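Local coordinates for glycoside hydrolase family 16 protein (Bacteroides ovatus, PDB 7KR6), which probably cleaves mixed-linkage beta-glucans within the chain as a glycoside hydrolase family 16 endo-glucanase, and here carries a covalently bound 2-fluoro-glucose label, at residues T167-G172 with H218-S223; G143-M148 with T226-N231; R110-S115 with Y199-D204; P127-M132 with F232-N237. The protein carries 1 engineered substitution. All coordinates share one frame; numbering follows the deposited sequence.

Interaction 1: T167-G172 with H218-S223; sequences TAIHYG and HTFDIS. With G2F (2-deoxy-2-fluoro-alpha-D-glucopyranose), chain C.
The phenyl ring of F220 is met across the contact on one face by I169, whose CG1 stands 4.1 Å above the ring plane toward the rim. H218, from the same strand as F220, brings CD2 over the centre of the opposite face, 3.6 Å from its plane. At the edge, F220 CE2 lies 3.7 Å from T167 OG1. The ring of H170 points to the other side of its strand and takes the fluorine of the sugar, F2, over its centre at a height of 3.3 Å.

Strands 167-171 and 218-221 run nearly parallel, 14° between directions and 8.9 Å between axes, with no hydrogen bond joining them. This is face-to-face packing of two layers in the beta-sandwich (jelly roll) of family 16, and F220 spans the gap.

With chi1 at -60°, F220 CG sits beside its own backbone N, and its side chain slides past that of I169 in the reverse direction. I169 CD1 continues to I222 CG2, at 4.3 Å. T167 OG1 has its hydrogen bond with D146 O, while H170 ND1 is bonded to H178 NE2.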
# COMPACT_ATOMS: atom_id res chain seq x y z
N THR A 167 3.65 7.65 -3.01
CA THR A 167 3.26 7.94 -4.40
C THR A 167 2.51 6.69 -4.90
O THR A 167 2.80 5.57 -4.44
CB THR A 167 4.48 8.34 -5.21
OG1 THR A 167 4.04 8.65 -6.55
CG2 THR A 167 5.50 7.22 -5.29
N ALA A 168 1.57 6.84 -5.83
CA ALA A 168 0.71 5.73 -6.20
C ALA A 168 0.10 5.95 -7.58
O ALA A 168 -0.07 7.11 -7.99
CB ALA A 168 -0.40 5.49 -5.21
N ILE A 169 -0.31 4.85 -8.20
CA ILE A 169 -1.22 4.91 -9.37
C ILE A 169 -2.40 4.01 -9.08
O ILE A 169 -2.24 2.91 -8.50
CB ILE A 169 -0.53 4.61 -10.73
CG1 ILE A 169 0.24 3.29 -10.75
CG2 ILE A 169 0.36 5.77 -11.17
CD1 ILE A 169 0.76 2.90 -12.13
N HIS A 170 -3.58 4.43 -9.51
CA HIS A 170 -4.84 3.67 -9.40
C HIS A 170 -5.48 3.59 -10.79
O HIS A 170 -5.46 4.58 -11.51
CB HIS A 170 -5.79 4.33 -8.44
CG HIS A 170 -5.28 4.54 -7.06
ND1 HIS A 170 -5.77 3.82 -5.98
CD2 HIS A 170 -4.36 5.40 -6.58
CE1 HIS A 170 -5.17 4.25 -4.90
NE2 HIS A 170 -4.31 5.22 -5.22
N TYR A 171 -6.06 2.45 -11.12
CA TYR A 171 -6.58 2.19 -12.47
C TYR A 171 -7.48 0.96 -12.40
O TYR A 171 -7.73 0.41 -11.32
CB TYR A 171 -5.39 2.10 -13.43
CG TYR A 171 -4.36 1.08 -13.05
CD1 TYR A 171 -3.34 1.39 -12.17
CD2 TYR A 171 -4.38 -0.22 -13.57
CE1 TYR A 171 -2.41 0.45 -11.78
CE2 TYR A 171 -3.42 -1.16 -13.22
CZ TYR A 171 -2.42 -0.83 -12.31
OH TYR A 171 -1.46 -1.77 -11.98
N GLY A 172 -8.03 0.58 -13.55
CA GLY A 172 -8.95 -0.57 -13.65
C GLY A 172 -10.32 -0.11 -14.08
O GLY A 172 -10.63 1.07 -13.98
N HIS A 218 10.85 7.76 -7.33
CA HIS A 218 10.28 6.45 -7.76
C HIS A 218 9.86 6.53 -9.23
O HIS A 218 9.48 7.63 -9.67
CB HIS A 218 9.09 6.04 -6.89
CG HIS A 218 8.66 4.66 -7.18
ND1 HIS A 218 9.47 3.57 -6.93
CD2 HIS A 218 7.51 4.17 -7.68
CE1 HIS A 218 8.82 2.47 -7.29
NE2 HIS A 218 7.63 2.81 -7.76
N THR A 219 9.91 5.39 -9.92
CA THR A 219 9.38 5.25 -11.30
C THR A 219 8.35 4.11 -11.30
O THR A 219 8.67 2.99 -10.82
CB THR A 219 10.52 5.00 -12.30
OG1 THR A 219 11.41 6.11 -12.27
CG2 THR A 219 9.99 4.75 -13.70
N PHE A 220 7.17 4.40 -11.88
CA PHE A 220 6.18 3.38 -12.28
C PHE A 220 6.31 3.13 -13.78
O PHE A 220 6.33 4.08 -14.57
CB PHE A 220 4.76 3.84 -11.95
CG PHE A 220 4.48 4.14 -10.51
CD1 PHE A 220 4.21 3.09 -9.64
CD2 PHE A 220 4.42 5.43 -10.05
CE1 PHE A 220 3.90 3.33 -8.32
CE2 PHE A 220 4.12 5.67 -8.72
CZ PHE A 220 3.83 4.62 -7.87
N ASP A 221 6.34 1.86 -14.15
CA ASP A 221 6.28 1.38 -15.55
C ASP A 221 4.84 1.44 -16.02
O ASP A 221 4.01 0.74 -15.46
CB ASP A 221 6.82 -0.03 -15.64
CG ASP A 221 6.76 -0.65 -17.02
OD1 ASP A 221 6.41 0.03 -17.98
OD2 ASP A 221 7.17 -1.82 -17.09
N ILE A 222 4.55 2.24 -17.04
CA ILE A 222 3.17 2.31 -17.59
C ILE A 222 3.14 1.85 -19.05
O ILE A 222 2.09 2.10 -19.68
CB ILE A 222 2.61 3.73 -17.46
CG1 ILE A 222 3.48 4.82 -18.12
CG2 ILE A 222 2.31 4.05 -15.99
CD1 ILE A 222 2.78 6.12 -18.43
N SER A 223 4.25 1.33 -19.56
CA SER A 223 4.36 0.91 -20.99
C SER A 223 3.14 0.11 -21.41
O SER A 223 2.63 0.37 -22.53
CB SER A 223 5.66 0.15 -21.24
OG SER A 223 5.73 -0.99 -20.41
C1 G2F C . -5.45 8.76 -4.99
C2 G2F C . -6.64 8.11 -4.37
C3 G2F C . -7.71 9.13 -4.02
C4 G2F C . -7.10 10.13 -3.06
C5 G2F C . -5.91 10.80 -3.82
C6 G2F C . -5.18 11.91 -3.10
O3 G2F C . -8.84 8.48 -3.46
O4 G2F C . -8.15 11.09 -2.68
O5 G2F C . -4.91 9.84 -4.21
O6 G2F C . -4.80 11.47 -1.75
F2 G2F C . -7.09 7.07 -5.22

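Interaction 2: G143-M148 with T226-N231; sequences GEIDIM and TYFHDN. With G2F (2-deoxy-2-fluoro-alpha-D-glucopyranose), chain C.
F228 presents the edge of its ring to the carbonyl of E144, and I145 meets the same ring obliquely. The carbonyl oxygen E144 O lies near the ring plane, 3.5 Å from F228 CE1, whereas I145 CG1 reaches the same carbon at 3.6 Å. The side chains of I145 and F228 run past one another in opposite directions, so contact is made along the flank of the isoleucine: I145 CD1 is still 4.0 Å from F228 CD1. I145 CG1 lies beside the backbone N (chi1 -51°), which brings this arm nearer the ring than the CB direction alone would. G143, with no side chain on the side facing the loop, lets the chain pass Y227 closely, G143 CA being 4.3 Å from Y227 O; its phi is positive, 83°.

E144 leaves the strand on the side away from the loop. Its chain bends at chi2 (-122°) and ends in the covalent bond from E144 OE1 to C1 of the fluorosugar, 1.4 Å long. The bond is seen directly, and is consistent with E144 being the family's catalytic nucleophile, trapped as a glycosyl-enzyme. D146 follows on the same side, with D146 OD2 3.6 Å from the sugar's ring oxygen O5. The spacing E-x-D matches the start of the family 16 catalytic signature. I147 and M148 form a classic beta bulge opposite F129.

Strand 144-150 lies between strands 125-133 and 164-171, with I145 bonded to M131 and E144 to H170 through the backbone. The 226-231 loop leads into strand 232-240; F228 also packs on I169 and I222, and its carbonyl accepts from W203 NE1.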
# COMPACT_ATOMS: atom_id res chain seq x y z
N GLY A 143 -8.30 6.75 -14.25
CA GLY A 143 -6.87 6.73 -13.91
C GLY A 143 -6.56 7.79 -12.88
O GLY A 143 -7.19 8.87 -12.86
N GLU A 144 -5.63 7.50 -11.98
CA GLU A 144 -5.20 8.45 -10.95
C GLU A 144 -3.68 8.31 -10.78
O GLU A 144 -3.17 7.14 -10.68
CB GLU A 144 -5.89 8.19 -9.62
CG GLU A 144 -5.84 9.33 -8.65
CD GLU A 144 -5.20 9.00 -7.31
OE1 GLU A 144 -5.88 9.18 -6.28
OE2 GLU A 144 -4.06 8.48 -7.32
N ILE A 145 -3.00 9.44 -10.77
CA ILE A 145 -1.55 9.52 -10.41
C ILE A 145 -1.47 10.35 -9.14
O ILE A 145 -1.84 11.51 -9.17
CB ILE A 145 -0.68 10.13 -11.51
CG1 ILE A 145 -0.91 9.45 -12.86
CG2 ILE A 145 0.75 10.06 -11.07
CD1 ILE A 145 -0.29 10.22 -13.99
N ASP A 146 -1.04 9.71 -8.06
CA ASP A 146 -0.77 10.40 -6.79
C ASP A 146 0.70 10.74 -6.81
O ASP A 146 1.52 9.89 -6.50
CB ASP A 146 -1.27 9.57 -5.63
CG ASP A 146 -1.26 10.28 -4.32
OD1 ASP A 146 -1.14 11.54 -4.32
OD2 ASP A 146 -1.49 9.51 -3.31
N ILE A 147 1.03 11.99 -7.17
CA ILE A 147 2.44 12.39 -7.35
C ILE A 147 3.09 12.40 -5.96
O ILE A 147 4.17 11.81 -5.77
CB ILE A 147 2.58 13.76 -8.04
CG1 ILE A 147 2.01 13.74 -9.46
CG2 ILE A 147 4.03 14.20 -8.04
CD1 ILE A 147 1.87 15.09 -10.07
N MET A 148 2.42 13.03 -5.03
CA MET A 148 2.91 13.09 -3.64
C MET A 148 1.70 13.10 -2.72
O MET A 148 0.74 13.81 -2.97
CB MET A 148 3.75 14.36 -3.45
CG MET A 148 4.18 14.71 -2.00
SD MET A 148 2.91 15.46 -0.97
CE MET A 148 2.76 17.10 -1.69
N THR A 226 -2.83 0.79 -19.91
CA THR A 226 -3.63 1.57 -20.86
C THR A 226 -4.26 2.81 -20.22
O THR A 226 -4.71 3.66 -20.99
CB THR A 226 -4.74 0.71 -21.47
OG1 THR A 226 -5.62 0.21 -20.46
CG2 THR A 226 -4.18 -0.38 -22.34
N TYR A 227 -4.23 2.95 -18.89
CA TYR A 227 -4.89 4.08 -18.19
C TYR A 227 -4.05 5.37 -18.12
O TYR A 227 -4.60 6.39 -17.59
CB TYR A 227 -5.31 3.60 -16.81
CG TYR A 227 -6.43 2.60 -16.87
CD1 TYR A 227 -6.18 1.24 -17.03
CD2 TYR A 227 -7.74 3.04 -16.88
CE1 TYR A 227 -7.23 0.34 -17.14
CE2 TYR A 227 -8.81 2.16 -16.99
CZ TYR A 227 -8.55 0.80 -17.13
OH TYR A 227 -9.59 -0.07 -17.27
N PHE A 228 -2.80 5.39 -18.64
CA PHE A 228 -1.91 6.56 -18.45
C PHE A 228 -1.36 7.12 -19.74
O PHE A 228 -0.21 7.55 -19.82
CB PHE A 228 -0.82 6.16 -17.45
CG PHE A 228 -1.44 5.78 -16.12
CD1 PHE A 228 -1.87 6.77 -15.25
CD2 PHE A 228 -1.64 4.45 -15.79
CE1 PHE A 228 -2.50 6.41 -14.06
CE2 PHE A 228 -2.30 4.11 -14.61
CZ PHE A 228 -2.71 5.10 -13.74
N HIS A 229 -2.25 7.23 -20.76
CA HIS A 229 -1.84 7.60 -22.14
C HIS A 229 -2.86 8.55 -22.78
O HIS A 229 -2.96 8.58 -24.04
CB HIS A 229 -1.61 6.35 -22.98
CG HIS A 229 -0.57 5.48 -22.37
ND1 HIS A 229 0.79 5.72 -22.50
CD2 HIS A 229 -0.70 4.40 -21.58
CE1 HIS A 229 1.44 4.80 -21.80
NE2 HIS A 229 0.55 3.97 -21.25
N ASP A 230 -3.53 9.34 -21.95
CA ASP A 230 -4.54 10.34 -22.39
C ASP A 230 -4.37 11.55 -21.49
O ASP A 230 -3.65 11.43 -20.50
CB ASP A 230 -5.93 9.70 -22.37
CG ASP A 230 -6.13 8.65 -23.46
OD1 ASP A 230 -6.23 9.03 -24.66
OD2 ASP A 230 -6.21 7.46 -23.12
N ASN A 231 -5.02 12.67 -21.80
CA ASN A 231 -4.97 13.87 -20.96
C ASN A 231 -5.39 13.56 -19.52
O ASN A 231 -6.44 12.90 -19.27
CB ASN A 231 -5.86 14.97 -21.51
CG ASN A 231 -5.35 15.50 -22.83
OD1 ASN A 231 -4.19 15.36 -23.18
ND2 ASN A 231 -6.28 16.10 -23.58
C1 G2F C . -5.45 8.76 -4.99
C2 G2F C . -6.64 8.11 -4.37
C3 G2F C . -7.71 9.13 -4.02
C4 G2F C . -7.10 10.13 -3.06
C5 G2F C . -5.91 10.80 -3.82
C6 G2F C . -5.18 11.91 -3.10
O3 G2F C . -8.84 8.48 -3.46
O4 G2F C . -8.15 11.09 -2.68
O5 G2F C . -4.91 9.84 -4.21
O6 G2F C . -4.80 11.47 -1.75
F2 G2F C . -7.09 7.07 -5.22

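Interaction 3: R110-S115 with Y199-D204; sequences RKIEAS and YSLDWD
I112 and L201 pair through two backbone hydrogen bonds, the shorter from L201 N to I112 O at 2.8 Å. A114 and Y199 repeat the pattern, with Y199 N 2.8 Å from A114 O and an almost straight N-H (175°). The non-hydrogen-bonded pair between them, E113 with S200, is tied through side chains instead: S200 OG donates over 2.7 Å to E113 OE2, meeting the carboxylate on its anti side, 23° out of plane.

K111 NZ forms a salt bridge with E113 OE2 at 3.3 Å, its hydrogen bond being weak. K111 is extended, and its methylenes pass D202 at a slant, K111 CG lying 3.5 Å from D202 OD1. A water accepts weakly from K111 NZ and donates to D202 OD2 at 2.6 Å, so it bridges two groups whose charged atoms are not in direct contact. On the other face I112 CG2 touches L201 CB at 3.7 Å.

Farther out, R110 NH2 forms a salt bridge with the terminal carboxylate of L272, and W203 NE1 donates to F228 O. A114, Y199 and L201 pack against F129 and M131 of strand 125-133. An axis angle of 177° and alternating pair types define a regular antiparallel pairing, here in the jelly-roll layer that backs the sugar-binding sheet.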
# COMPACT_ATOMS: atom_id res chain seq x y z
N ARG A 110 3.98 15.30 -20.50
CA ARG A 110 4.82 16.48 -20.20
C ARG A 110 5.24 16.38 -18.74
O ARG A 110 4.55 15.70 -17.97
CB ARG A 110 4.08 17.80 -20.36
CG ARG A 110 3.50 18.04 -21.74
CD ARG A 110 4.54 18.17 -22.80
NE ARG A 110 3.87 18.70 -23.99
CZ ARG A 110 3.91 19.97 -24.40
NH1 ARG A 110 3.23 20.31 -25.49
NH2 ARG A 110 4.60 20.89 -23.75
N LYS A 111 6.32 17.06 -18.42
CA LYS A 111 6.76 17.21 -17.01
C LYS A 111 5.86 18.21 -16.31
O LYS A 111 5.64 19.32 -16.86
CB LYS A 111 8.20 17.66 -16.98
CG LYS A 111 8.81 17.69 -15.59
CD LYS A 111 10.26 18.15 -15.56
CE LYS A 111 10.90 17.76 -14.26
NZ LYS A 111 12.27 18.29 -14.16
N ILE A 112 5.36 17.88 -15.11
CA ILE A 112 4.61 18.83 -14.29
C ILE A 112 5.38 19.00 -12.97
O ILE A 112 5.98 18.00 -12.48
CB ILE A 112 3.14 18.43 -14.06
CG1 ILE A 112 2.42 19.48 -13.20
CG2 ILE A 112 3.07 17.02 -13.53
CD1 ILE A 112 0.96 19.27 -13.04
N GLU A 113 5.47 20.23 -12.49
CA GLU A 113 6.16 20.57 -11.24
C GLU A 113 5.31 21.55 -10.44
O GLU A 113 4.63 22.42 -11.02
CB GLU A 113 7.52 21.22 -11.48
CG GLU A 113 8.45 20.36 -12.29
CD GLU A 113 9.87 20.87 -12.29
OE1 GLU A 113 10.05 22.02 -12.73
OE2 GLU A 113 10.76 20.13 -11.84
N ALA A 114 5.35 21.41 -9.12
CA ALA A 114 4.73 22.38 -8.21
C ALA A 114 5.64 22.59 -7.02
O ALA A 114 6.29 21.63 -6.59
CB ALA A 114 3.37 21.94 -7.79
N SER A 115 5.62 23.81 -6.50
CA SER A 115 6.37 24.23 -5.30
C SER A 115 5.37 24.35 -4.14
O SER A 115 4.39 25.16 -4.23
CB SER A 115 7.12 25.52 -5.54
OG SER A 115 7.79 25.97 -4.37
N TYR A 199 7.93 19.34 -6.20
CA TYR A 199 7.42 17.99 -6.49
C TYR A 199 7.27 17.93 -8.01
O TYR A 199 6.55 18.77 -8.53
CB TYR A 199 6.11 17.73 -5.72
CG TYR A 199 6.31 17.86 -4.23
CD1 TYR A 199 6.73 16.75 -3.53
CD2 TYR A 199 6.18 19.06 -3.55
CE1 TYR A 199 6.99 16.82 -2.18
CE2 TYR A 199 6.47 19.15 -2.19
CZ TYR A 199 6.86 18.01 -1.51
OH TYR A 199 7.11 18.04 -0.16
N SER A 200 7.94 16.97 -8.64
CA SER A 200 7.99 16.85 -10.12
C SER A 200 7.50 15.47 -10.55
O SER A 200 7.82 14.47 -9.91
CB SER A 200 9.38 17.07 -10.60
OG SER A 200 9.88 18.31 -10.10
N LEU A 201 6.78 15.44 -11.66
CA LEU A 201 6.41 14.19 -12.34
C LEU A 201 6.86 14.28 -13.79
O LEU A 201 6.38 15.20 -14.49
CB LEU A 201 4.89 13.98 -12.31
CG LEU A 201 4.42 12.79 -13.13
CD1 LEU A 201 4.75 11.47 -12.46
CD2 LEU A 201 2.95 12.86 -13.38
N ASP A 202 7.70 13.35 -14.19
CA ASP A 202 8.06 13.11 -15.61
C ASP A 202 7.12 12.04 -16.14
O ASP A 202 6.86 11.04 -15.44
CB ASP A 202 9.51 12.69 -15.73
CG ASP A 202 10.50 13.83 -15.64
OD1 ASP A 202 10.45 14.73 -16.53
OD2 ASP A 202 11.35 13.78 -14.74
N TRP A 203 6.68 12.18 -17.37
CA TRP A 203 5.65 11.28 -17.93
C TRP A 203 5.96 11.11 -19.41
O TRP A 203 6.05 12.14 -20.11
CB TRP A 203 4.28 11.91 -17.69
CG TRP A 203 3.11 11.18 -18.24
CD1 TRP A 203 2.99 9.90 -18.69
CD2 TRP A 203 1.80 11.76 -18.30
NE1 TRP A 203 1.69 9.63 -18.99
CE2 TRP A 203 0.94 10.77 -18.80
CE3 TRP A 203 1.30 13.02 -17.98
CZ2 TRP A 203 -0.43 11.02 -18.98
CZ3 TRP A 203 -0.05 13.27 -18.16
CH2 TRP A 203 -0.91 12.26 -18.65
N ASP A 204 6.22 9.88 -19.81
CA ASP A 204 6.34 9.52 -21.25
C ASP A 204 5.58 8.23 -21.49
O ASP A 204 4.92 7.77 -20.57
CB ASP A 204 7.80 9.50 -21.68
CG ASP A 204 8.66 8.37 -21.13
OD1 ASP A 204 8.13 7.41 -20.57
OD2 ASP A 204 9.91 8.44 -21.32
O HOH W 1 13.49 15.28 -14.40

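Interaction 4: P127-M132 with F232-N237; sequences PAFWMM and FYILFN. With G2F (2-deoxy-2-fluoro-alpha-D-glucopyranose), chain C.
W130 and N237 both place CG between the backbone N and carbonyl carbon (chi1 55° and 68°), which brings indole and amide together on the sugar-binding face of the sheet. Their planes stand nearly perpendicular, and W130 NE1 donates to N237 OD1 over 2.8 Å, approaching 36° out of the carbonyl plane and so off the lone-pair directions. The amide's other end is held as well, N237 ND2 bonding to Y67 OH.

L235 lies under the indole: L235 CB is 3.7 Å from the centroid of the five-membered ring of W130, almost on the normal, a CH-pi contact. Over the opposite face stands the fluorosugar, with C6 3.5 Å from W130 CE2. M132 and Y233 lie side by side, M132 CE coming 3.4 Å from Y233 OH.

On the reverse face, F129 and F236 have nearly parallel rings slid apart, centroids 4.9 Å from each other, and so barely overlap. Farther along the strands, M131 CE meets F232 CB at 3.4 Å, their side chains crossing at about a right angle.

Backbone bonds pair A128 with N237, W130 with L235 and M132 with Y233 in antiparallel register. The indole is thus backed by an aliphatic carbon and restrained at its nitrogen, which should limit both its displacement toward L235 and its rotation; it can present a flat apolar platform to the sugar, as aromatic residues commonly do in carbohydrate clefts.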
# COMPACT_ATOMS: atom_id res chain seq x y z
N PRO A 127 -2.22 15.90 3.03
CA PRO A 127 -2.06 16.71 1.80
C PRO A 127 -1.71 15.83 0.61
O PRO A 127 -1.02 14.81 0.79
CB PRO A 127 -0.84 17.55 2.09
CG PRO A 127 -0.03 16.71 3.10
CD PRO A 127 -1.08 16.05 3.96
N ALA A 128 -2.12 16.26 -0.59
CA ALA A 128 -1.79 15.52 -1.82
C ALA A 128 -1.74 16.47 -3.03
O ALA A 128 -2.42 17.54 -3.05
CB ALA A 128 -2.75 14.39 -2.03
N PHE A 129 -0.90 16.10 -3.96
CA PHE A 129 -0.73 16.70 -5.29
C PHE A 129 -0.89 15.56 -6.27
O PHE A 129 -0.06 14.61 -6.20
CB PHE A 129 0.65 17.36 -5.35
CG PHE A 129 1.13 17.81 -6.71
CD1 PHE A 129 0.24 18.31 -7.67
CD2 PHE A 129 2.46 17.74 -7.03
CE1 PHE A 129 0.72 18.74 -8.90
CE2 PHE A 129 2.96 18.18 -8.24
CZ PHE A 129 2.07 18.68 -9.18
N TRP A 130 -1.89 15.62 -7.13
CA TRP A 130 -2.27 14.42 -7.91
C TRP A 130 -3.01 14.79 -9.19
O TRP A 130 -3.19 15.96 -9.46
CB TRP A 130 -3.06 13.50 -6.98
CG TRP A 130 -4.26 14.05 -6.29
CD1 TRP A 130 -4.31 15.01 -5.32
CD2 TRP A 130 -5.58 13.50 -6.37
NE1 TRP A 130 -5.58 15.12 -4.84
CE2 TRP A 130 -6.38 14.22 -5.46
CE3 TRP A 130 -6.17 12.48 -7.12
CZ2 TRP A 130 -7.71 13.89 -5.24
CZ3 TRP A 130 -7.49 12.18 -6.90
CH2 TRP A 130 -8.25 12.88 -5.99
N MET A 131 -3.33 13.77 -9.97
CA MET A 131 -3.90 13.96 -11.32
C MET A 131 -4.93 12.87 -11.56
O MET A 131 -4.74 11.74 -11.05
CB MET A 131 -2.80 13.91 -12.38
CG MET A 131 -1.79 15.01 -12.28
SD MET A 131 -0.32 14.68 -13.25
CE MET A 131 -0.89 14.11 -14.86
N MET A 132 -5.98 13.18 -12.32
CA MET A 132 -6.89 12.11 -12.83
C MET A 132 -7.15 12.34 -14.30
O MET A 132 -6.98 13.46 -14.78
CB MET A 132 -8.22 12.05 -12.10
CG MET A 132 -8.13 11.47 -10.67
SD MET A 132 -9.69 11.16 -9.84
CE MET A 132 -10.12 12.79 -9.25
N PHE A 232 -4.64 14.17 -18.60
CA PHE A 232 -4.95 14.19 -17.15
C PHE A 232 -5.02 15.64 -16.70
O PHE A 232 -4.20 16.44 -17.16
CB PHE A 232 -3.86 13.42 -16.38
CG PHE A 232 -4.05 11.94 -16.24
CD1 PHE A 232 -4.12 11.11 -17.35
CD2 PHE A 232 -4.12 11.34 -14.99
CE1 PHE A 232 -4.26 9.73 -17.21
CE2 PHE A 232 -4.30 9.98 -14.86
CZ PHE A 232 -4.32 9.16 -15.95
N TYR A 233 -5.93 15.93 -15.77
CA TYR A 233 -6.00 17.22 -15.06
C TYR A 233 -5.40 17.10 -13.65
O TYR A 233 -5.02 16.00 -13.21
CB TYR A 233 -7.44 17.68 -14.98
CG TYR A 233 -8.39 16.80 -14.21
CD1 TYR A 233 -8.56 16.95 -12.82
CD2 TYR A 233 -9.13 15.81 -14.81
CE1 TYR A 233 -9.46 16.18 -12.10
CE2 TYR A 233 -10.03 15.04 -14.10
CZ TYR A 233 -10.18 15.20 -12.73
OH TYR A 233 -11.07 14.46 -12.03
N ILE A 234 -5.29 18.25 -13.02
CA ILE A 234 -4.48 18.44 -11.78
C ILE A 234 -5.41 18.64 -10.61
O ILE A 234 -6.44 19.33 -10.73
CB ILE A 234 -3.49 19.60 -11.96
CG1 ILE A 234 -2.61 19.43 -13.18
CG2 ILE A 234 -2.65 19.80 -10.70
CD1 ILE A 234 -2.02 20.73 -13.73
N LEU A 235 -5.02 18.08 -9.47
CA LEU A 235 -5.71 18.31 -8.20
C LEU A 235 -4.71 18.62 -7.10
O LEU A 235 -3.56 18.12 -7.14
CB LEU A 235 -6.54 17.12 -7.73
CG LEU A 235 -7.57 16.59 -8.72
CD1 LEU A 235 -7.02 15.40 -9.48
CD2 LEU A 235 -8.83 16.23 -8.00
N PHE A 236 -5.17 19.47 -6.17
CA PHE A 236 -4.50 19.72 -4.86
C PHE A 236 -5.55 19.65 -3.77
O PHE A 236 -6.66 20.18 -3.92
CB PHE A 236 -3.83 21.09 -4.77
CG PHE A 236 -2.70 21.36 -5.74
CD1 PHE A 236 -1.40 20.97 -5.50
CD2 PHE A 236 -2.97 22.07 -6.90
CE1 PHE A 236 -0.38 21.29 -6.39
CE2 PHE A 236 -1.97 22.32 -7.82
CZ PHE A 236 -0.68 21.94 -7.56
N ASN A 237 -5.20 19.06 -2.62
CA ASN A 237 -6.18 19.04 -1.50
C ASN A 237 -5.44 18.84 -0.20
O ASN A 237 -4.28 18.36 -0.21
CB ASN A 237 -7.22 17.93 -1.64
CG ASN A 237 -6.59 16.57 -1.46
OD1 ASN A 237 -5.77 16.14 -2.29
ND2 ASN A 237 -6.76 15.99 -0.27
C1 G2F C . -5.45 8.76 -4.99
C2 G2F C . -6.64 8.11 -4.37
C3 G2F C . -7.71 9.13 -4.02
C4 G2F C . -7.10 10.13 -3.06
C5 G2F C . -5.91 10.80 -3.82
C6 G2F C . -5.18 11.91 -3.10
O3 G2F C . -8.84 8.48 -3.46
O4 G2F C . -8.15 11.09 -2.68
O5 G2F C . -4.91 9.84 -4.21
O6 G2F C . -4.80 11.47 -1.75
F2 G2F C . -7.09 7.07 -5.22

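Overall arrangement
All four contacts belong to one jelly-roll domain. Strands 125-133, 144-150 and 164-171 are successive neighbours in the sheet that meets the fluorosugar, so the first segments of interactions 4, 2 and 1 follow one another across it, centres of the contacts 10 and 7 Å apart, while 218-223 belongs to the facing layer and 226-231 is a loop. Along the chain interaction 1 is nested inside 2, and 2 inside 4. Interaction 3 crosses all three in sequence, 12 to 14 Å from their centres, in the facing layer. W203 touches M131 and F232, joining the layers, and meets I222 within its own layer. Three contacts thus reach the sugar; interaction 3 stands behind them.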